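Local coordinates for protein PrgX (Enterococcus faecalis, PDB 2AWI) that acts as the receptor for the peptide sex pheromone cCF10 and as a repressor in the control of conjugation, probably by binding DNA, at residues 137-140 / 141-145; 107-110 / 111-114; 7-10 / 11-14. The protein carries 1 engineered substitution. All blocks are in the same frame, centred on the assembly; numbering follows the deposited sequence.

Contact 1. Residues 137-140 / 141-145; sequences DLKH and LYDKR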
loop_
_atom_site.group_PDB
_atom_site.type_symbol
_atom_site.label_atom_id
_atom_site.label_comp_id
_atom_site.label_asym_id
_atom_site.label_seq_id
_atom_site.Cartn_x
_atom_site.Cartn_y
_atom_site.Cartn_z
ATOM N N ASP A 137 3.212 13.006 50.482
ATOM C CA ASP A 137 2.272 11.892 50.427
ATOM C C ASP A 137 2.956 10.671 49.821
ATOM O O ASP A 137 2.887 9.575 50.369
ATOM C CB ASP A 137 1.052 12.262 49.576
ATOM C CG ASP A 137 0.158 13.295 50.245
ATOM O OD1 ASP A 137 -0.785 13.772 49.580
ATOM O OD2 ASP A 137 0.389 13.624 51.431
ATOM N N LEU A 138 3.629 10.867 48.694
ATOM C CA LEU A 138 4.294 9.755 48.025
ATOM C C LEU A 138 5.310 9.055 48.922
ATOM O O LEU A 138 5.383 7.823 48.937
ATOM C CB LEU A 138 4.950 10.233 46.725
ATOM C CG LEU A 138 3.983 10.856 45.702
ATOM C CD1 LEU A 138 4.710 11.072 44.383
ATOM C CD2 LEU A 138 2.773 9.952 45.486
ATOM N N LYS A 139 6.081 9.837 49.676
ATOM C CA LYS A 139 7.074 9.278 50.590
ATOM C C LYS A 139 6.357 8.485 51.676
ATOM O O LYS A 139 6.752 7.371 52.015
ATOM C CB LYS A 139 7.907 10.391 51.230
ATOM C CG LYS A 139 8.945 11.008 50.308
ATOM C CD LYS A 139 9.714 12.112 51.016
ATOM C CE LYS A 139 10.894 12.600 50.182
ATOM N NZ LYS A 139 10.494 13.105 48.839
ATOM N N HIS A 140 5.293 9.065 52.215
ATOM C CA HIS A 140 4.526 8.407 53.256
ATOM C C HIS A 140 3.958 7.064 52.792
ATOM O O HIS A 140 3.886 6.106 53.566
ATOM C CB HIS A 140 3.395 9.321 53.716
ATOM C CG HIS A 140 2.499 8.701 54.737
ATOM N ND1 HIS A 140 1.548 7.756 54.416
ATOM C CD2 HIS A 140 2.417 8.878 56.075
ATOM C CE1 HIS A 140 0.918 7.378 55.514
ATOM N NE2 HIS A 140 1.426 8.044 56.535
ATOM N N LEU A 141 3.569 6.990 51.524
ATOM C CA LEU A 141 3.004 5.766 50.980
ATOM C C LEU A 141 4.038 4.767 50.475
ATOM O O LEU A 141 3.840 3.560 50.610
ATOM C CB LEU A 141 2.045 6.091 49.829
ATOM C CG LEU A 141 0.799 6.915 50.158
ATOM C CD1 LEU A 141 0.152 7.387 48.863
ATOM C CD2 LEU A 141 -0.162 6.083 50.991
ATOM N N TYR A 142 5.142 5.254 49.910
ATOM C CA TYR A 142 6.131 4.341 49.340
ATOM C C TYR A 142 7.515 4.169 49.953
ATOM O O TYR A 142 8.268 3.318 49.494
ATOM C CB TYR A 142 6.273 4.643 47.844
ATOM C CG TYR A 142 5.012 4.317 47.077
ATOM C CD1 TYR A 142 4.640 2.988 46.851
ATOM C CD2 TYR A 142 4.141 5.327 46.654
ATOM C CE1 TYR A 142 3.435 2.673 46.234
ATOM C CE2 TYR A 142 2.933 5.021 46.034
ATOM C CZ TYR A 142 2.587 3.691 45.832
ATOM O OH TYR A 142 1.386 3.376 45.250
ATOM N N ASP A 143 7.858 4.937 50.981
ATOM C CA ASP A 143 9.179 4.823 51.607
ATOM C C ASP A 143 9.519 3.465 52.238
ATOM O O ASP A 143 10.689 3.101 52.326
ATOM C CB ASP A 143 9.358 5.918 52.666
ATOM C CG ASP A 143 9.984 7.182 52.101
ATOM O OD1 ASP A 143 10.149 8.163 52.860
ATOM O OD2 ASP A 143 10.319 7.193 50.898
ATOM N N LYS A 144 8.511 2.711 52.665
ATOM C CA LYS A 144 8.762 1.426 53.315
ATOM C C LYS A 144 8.364 0.188 52.521
ATOM O O LYS A 144 8.627 -0.928 52.957
ATOM C CB LYS A 144 8.029 1.372 54.654
ATOM C CG LYS A 144 8.171 2.609 55.511
ATOM C CD LYS A 144 7.252 2.517 56.722
ATOM C CE LYS A 144 7.178 3.836 57.478
ATOM N NZ LYS A 144 6.238 3.750 58.629
ATOM N N ARG A 145 7.734 0.380 51.367
ATOM C CA ARG A 145 7.261 -0.729 50.540
ATOM C C ARG A 145 8.306 -1.720 50.022
ATOM O O ARG A 145 9.459 -1.356 49.799
ATOM C CB ARG A 145 6.461 -0.162 49.368
ATOM C CG ARG A 145 5.281 0.710 49.806
ATOM C CD ARG A 145 4.305 -0.099 50.661
ATOM N NE ARG A 145 3.720 -1.203 49.901
ATOM C CZ ARG A 145 2.761 -1.064 48.986
ATOM N NH1 ARG A 145 2.255 0.138 48.711
ATOM N NH2 ARG A 145 2.326 -2.130 48.326
#
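Asp143 lays its carboxylate alongside the root of the Lys139 side chain, the two pointing the same way on the exposed flank of the helix. Asp143 OD1 comes within 3.6 Å of Lys139 CB. The charged atoms are not in contact, Lys139 NZ standing 6.3 Å from Asp143 OD2, and any attraction is probably weak. The lysine chain bends at its last torsion (chi4 58°). The same pair is joined through the backbone, where Asp143 N donates to Lys139 O at 2.9 Å. One residue back, Tyr142 N binds Leu138 O at 2.8 Å, and Tyr142 CD2 passes 3.6 Å from that same Leu138 oxygen. The phenol then reaches beyond the helix, its OH bonding to Asp152. Leu141 N is held chiefly by Asp137 O, with a second, weak bond to Leu138 O. Leu141 CG also lies 3.4 Å from Asp137 O, while Leu138 and Leu141 both send their ends to Phe110 on helix 107-122. Asp137 pairs with Arg103 in a salt bridge. The i to i+4 bonds made by Leu141, Tyr142 and Asp143 are typical of an amphipathic helix, here near the C-terminal part of helix 128-142 in the TPR-family region.

Contact 2. Residues 107-110 / 111-114; sequences LQYF and SIYL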
loop_
_atom_site.group_PDB
_atom_site.type_symbol
_atom_site.label_atom_id
_atom_site.label_comp_id
_atom_site.label_asym_id
_atom_site.label_seq_id
_atom_site.Cartn_x
_atom_site.Cartn_y
_atom_site.Cartn_z
ATOM N N LEU A 107 -4.887 3.140 49.828
ATOM C CA LEU A 107 -4.374 3.308 48.483
ATOM C C LEU A 107 -5.520 3.627 47.529
ATOM O O LEU A 107 -5.340 4.365 46.565
ATOM C CB LEU A 107 -3.643 2.045 48.041
ATOM C CG LEU A 107 -2.399 1.721 48.872
ATOM C CD1 LEU A 107 -1.828 0.384 48.438
ATOM C CD2 LEU A 107 -1.365 2.831 48.715
ATOM N N GLN A 108 -6.701 3.081 47.796
ATOM C CA GLN A 108 -7.851 3.348 46.940
ATOM C C GLN A 108 -8.186 4.834 47.005
ATOM O O GLN A 108 -8.226 5.511 45.983
ATOM C CB GLN A 108 -9.054 2.508 47.378
ATOM C CG GLN A 108 -8.901 1.029 47.066
ATOM C CD GLN A 108 -8.972 0.739 45.573
ATOM O OE1 GLN A 108 -8.462 -0.277 45.099
ATOM N NE2 GLN A 108 -9.621 1.629 44.827
ATOM N N TYR A 109 -8.414 5.346 48.212
ATOM C CA TYR A 109 -8.725 6.763 48.378
ATOM C C TYR A 109 -7.642 7.653 47.784
ATOM O O TYR A 109 -7.932 8.729 47.260
ATOM C CB TYR A 109 -8.928 7.105 49.858
ATOM C CG TYR A 109 -10.336 6.832 50.338
ATOM C CD1 TYR A 109 -11.411 7.578 49.856
ATOM C CD2 TYR A 109 -10.601 5.798 51.235
ATOM C CE1 TYR A 109 -12.719 7.298 50.251
ATOM C CE2 TYR A 109 -11.905 5.509 51.637
ATOM C CZ TYR A 109 -12.956 6.260 51.138
ATOM O OH TYR A 109 -14.245 5.962 51.513
ATOM N N PHE A 110 -6.388 7.221 47.855
ATOM C CA PHE A 110 -5.344 8.042 47.267
ATOM C C PHE A 110 -5.595 8.096 45.771
ATOM O O PHE A 110 -5.542 9.162 45.161
ATOM C CB PHE A 110 -3.952 7.468 47.531
ATOM C CG PHE A 110 -2.843 8.396 47.127
ATOM C CD1 PHE A 110 -2.758 9.669 47.685
ATOM C CD2 PHE A 110 -1.906 8.016 46.173
ATOM C CE1 PHE A 110 -1.755 10.552 47.297
ATOM C CE2 PHE A 110 -0.896 8.892 45.776
ATOM C CZ PHE A 110 -0.822 10.163 46.340
ATOM N N SER A 111 -5.878 6.934 45.189
ATOM C CA SER A 111 -6.148 6.835 43.761
ATOM C C SER A 111 -7.327 7.733 43.378
ATOM O O SER A 111 -7.298 8.402 42.348
ATOM C CB SER A 111 -6.447 5.381 43.380
ATOM O OG SER A 111 -6.527 5.233 41.972
ATOM N N ILE A 112 -8.361 7.754 44.211
ATOM C CA ILE A 112 -9.522 8.593 43.938
ATOM C C ILE A 112 -9.095 10.060 44.003
ATOM O O ILE A 112 -9.464 10.870 43.149
ATOM C CB ILE A 112 -10.641 8.340 44.967
ATOM C CG1 ILE A 112 -11.185 6.921 44.802
ATOM C CG2 ILE A 112 -11.749 9.352 44.785
ATOM C CD1 ILE A 112 -12.168 6.515 45.883
ATOM N N TYR A 113 -8.305 10.377 45.024
ATOM C CA TYR A 113 -7.784 11.722 45.239
ATOM C C TYR A 113 -7.113 12.259 43.979
ATOM O O TYR A 113 -7.416 13.363 43.533
ATOM C CB TYR A 113 -6.779 11.696 46.393
ATOM C CG TYR A 113 -5.927 12.937 46.504
ATOM C CD1 TYR A 113 -6.475 14.149 46.927
ATOM C CD2 TYR A 113 -4.573 12.903 46.171
ATOM C CE1 TYR A 113 -5.695 15.300 47.018
ATOM C CE2 TYR A 113 -3.784 14.043 46.256
ATOM C CZ TYR A 113 -4.351 15.240 46.681
ATOM O OH TYR A 113 -3.573 16.372 46.775
ATOM N N LEU A 114 -6.195 11.480 43.412
ATOM C CA LEU A 114 -5.496 11.894 42.195
ATOM C C LEU A 114 -6.504 12.055 41.058
ATOM O O LEU A 114 -6.232 12.725 40.056
ATOM C CB LEU A 114 -4.426 10.862 41.807
ATOM C CG LEU A 114 -3.269 10.686 42.799
ATOM C CD1 LEU A 114 -2.352 9.547 42.346
ATOM C CD2 LEU A 114 -2.495 11.997 42.921
#
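Phe110 carries its ring from CB, which is fixed beside its own peptide, to a place beside the side chains of the following turn. CG stands anti to the backbone N (chi1 -171°), which lays the ring over both Tyr113 and Leu114, the two neighbours lying to the same side of its plane. Along one edge, CD1 and then CE1 approach the Tyr113 ring, CE1 reaching 3.8 Å from Tyr113 CD2. The two planes are inclined by only 26°, but the rings are slid so far apart, with centroids separated by 5.8 Å, that they barely overlap. Along the other edge CD2 and CE2 meet Leu114, CE2 lying 3.8 Å from Leu114 CD1, while Leu114 CG sits over the ring face, offset toward the rim. CZ, at the tip, continues to helix 128-142. The backbone oxygen of Phe110 accepts Leu114 N at 3.0 Å and also lies in the plane of the Tyr113 ring, at its edge. On another flank Tyr109 and Ile112 run side by side, Tyr109 CD1 being 4.2 Å from Ile112 CD1. Ser111 OG, a polar atom of this buried stretch, is bonded to Asn158 and Glu154 of helix 150-159. Four successive i to i+4 backbone bonds and apolar side chains on several flanks are characteristic of a helix enclosed by others, here the first turns of helix 107-122 in the TPR-family region.

Contact 3. Residues 7-10 / 11-14; sequences VLKQ and IRQE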
loop_
_atom_site.group_PDB
_atom_site.type_symbol
_atom_site.label_atom_id
_atom_site.label_comp_id
_atom_site.label_asym_id
_atom_site.label_seq_id
_atom_site.Cartn_x
_atom_site.Cartn_y
_atom_site.Cartn_z
ATOM N N VAL A 7 -28.358 -15.664 44.283
ATOM C CA VAL A 7 -27.758 -16.042 43.011
ATOM C C VAL A 7 -27.595 -17.564 42.970
ATOM O O VAL A 7 -27.841 -18.191 41.936
ATOM C CB VAL A 7 -26.389 -15.349 42.801
ATOM C CG1 VAL A 7 -25.647 -15.991 41.633
ATOM C CG2 VAL A 7 -26.604 -13.857 42.513
ATOM N N LEU A 8 -27.189 -18.154 44.095
ATOM C CA LEU A 8 -27.034 -19.606 44.179
ATOM C C LEU A 8 -28.381 -20.288 43.906
ATOM O O LEU A 8 -28.441 -21.325 43.240
ATOM C CB LEU A 8 -26.522 -20.022 45.563
ATOM C CG LEU A 8 -25.062 -19.702 45.897
ATOM C CD1 LEU A 8 -24.755 -20.191 47.298
ATOM C CD2 LEU A 8 -24.127 -20.370 44.892
ATOM N N LYS A 9 -29.461 -19.697 44.417
ATOM C CA LYS A 9 -30.798 -20.246 44.211
ATOM C C LYS A 9 -31.174 -20.180 42.731
ATOM O O LYS A 9 -31.623 -21.168 42.149
ATOM C CB LYS A 9 -31.813 -19.468 45.044
ATOM C CG LYS A 9 -33.237 -19.979 44.946
ATOM C CD LYS A 9 -34.139 -19.231 45.918
ATOM C CE LYS A 9 -35.545 -19.803 45.935
ATOM N NZ LYS A 9 -36.410 -19.109 46.928
ATOM N N GLN A 10 -30.985 -19.007 42.131
ATOM C CA GLN A 10 -31.283 -18.808 40.717
ATOM C C GLN A 10 -30.563 -19.860 39.871
ATOM O O GLN A 10 -31.180 -20.545 39.057
ATOM C CB GLN A 10 -30.827 -17.415 40.264
ATOM C CG GLN A 10 -30.807 -17.247 38.744
ATOM C CD GLN A 10 -29.731 -16.285 38.244
ATOM O OE1 GLN A 10 -29.459 -16.216 37.042
ATOM N NE2 GLN A 10 -29.120 -15.542 39.161
ATOM N N ILE A 11 -29.252 -19.977 40.074
ATOM C CA ILE A 11 -28.428 -20.916 39.321
ATOM C C ILE A 11 -28.805 -22.359 39.628
ATOM O O ILE A 11 -28.997 -23.163 38.713
ATOM C CB ILE A 11 -26.912 -20.699 39.622
ATOM C CG1 ILE A 11 -26.544 -19.227 39.404
ATOM C CG2 ILE A 11 -26.057 -21.575 38.707
ATOM C CD1 ILE A 11 -25.095 -18.875 39.733
ATOM N N ARG A 12 -28.918 -22.683 40.912
ATOM C CA ARG A 12 -29.292 -24.032 41.318
ATOM C C ARG A 12 -30.602 -24.488 40.660
ATOM O O ARG A 12 -30.689 -25.604 40.145
ATOM C CB ARG A 12 -29.425 -24.115 42.843
ATOM C CG ARG A 12 -30.020 -25.429 43.324
ATOM C CD ARG A 12 -30.116 -25.514 44.835
ATOM N NE ARG A 12 -31.063 -24.561 45.416
ATOM C CZ ARG A 12 -32.389 -24.636 45.306
ATOM N NH1 ARG A 12 -32.962 -25.628 44.631
ATOM N NH2 ARG A 12 -33.146 -23.715 45.885
ATOM N N GLN A 13 -31.616 -23.629 40.663
ATOM C CA GLN A 13 -32.896 -23.997 40.063
ATOM C C GLN A 13 -32.868 -24.003 38.540
ATOM O O GLN A 13 -33.597 -24.764 37.914
ATOM C CB GLN A 13 -34.013 -23.084 40.578
ATOM C CG GLN A 13 -34.176 -23.167 42.086
ATOM C CD GLN A 13 -35.404 -22.453 42.586
ATOM O OE1 GLN A 13 -35.673 -21.318 42.199
ATOM N NE2 GLN A 13 -36.153 -23.109 43.461
ATOM N N GLU A 14 -32.035 -23.160 37.937
ATOM C CA GLU A 14 -31.929 -23.135 36.477
ATOM C C GLU A 14 -31.298 -24.427 35.971
ATOM O O GLU A 14 -31.581 -24.878 34.860
ATOM C CB GLU A 14 -31.066 -21.959 36.019
ATOM C CG GLU A 14 -30.613 -22.037 34.559
ATOM C CD GLU A 14 -31.771 -22.047 33.585
ATOM O OE1 GLU A 14 -32.798 -21.406 33.890
ATOM O OE2 GLU A 14 -31.653 -22.675 32.510
#
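Val7 and Ile11 supply the apolar part of this contact, lying side by side one turn apart and pointing the same way. Val7 CG1 presses on Ile11 CD1 at 3.5 Å, closer than usual van der Waals distance. With CG1 of Ile11 anti to its carbonyl carbon (chi1 -53°), that branch folds back along the helix, 3.0 Å from Val7 O. Both residues also pack on Ile61 of helix 58-67. The backbone bonds are regular: Ile11 N reaches Val7 O at 2.9 Å and nearly straight (173° at the hydrogen), Arg12 N binds Leu8 O, Gln13 N binds Lys9 O, and Glu14 N binds Gln10 O at 3.0 Å. The aliphatic part of Lys9 meets the polar ends of Gln13 and Arg12. Lys9, extended beyond CG, runs alongside Gln13, with Lys9 CG 3.9 Å from Gln13 OE1. The Lys9 and Arg12 chains cross, Lys9 CG coming 3.9 Å from Arg12 NH2. Charged ends are handled elsewhere: Arg12 forms a salt bridge with Glu36 and bonds to Tyr17 O, while Glu14 bonds to Thr146 and pairs with Arg145, both of the second subunit. Lys9 NZ stays 5.7 Å from Arg12 NH2, where Glu36 probably offsets some of the like-charge repulsion. The chemistry thus divides helix 4-14 between an apolar side packed on helix 58-67, with Ile11 also reaching Phe149 of the second subunit, and ionic groups that tie it to both subunits.

How the contacts relate
Along the chain contact 3 comes first, then contact 2, then contact 1. Contacts 2 and 1 lie on successive helices, 107-122 and 128-142, of the region assigned to the TPR family, with centres 14 Å apart. They touch directly, most closely where Leu141 CD1 meets Phe110 CD2 at 3.4 Å, so the two helices share one apolar interface. Contact 3 belongs to helix 4-14 of the helix-turn-helix region; its centre is 37 Å from that of contact 2 and 46 Å from that of contact 1. Within one chain it touches neither, yet all three contacts meet the second subunit, so that the probable DNA-binding part of one copy is linked to the TPR-family region of another.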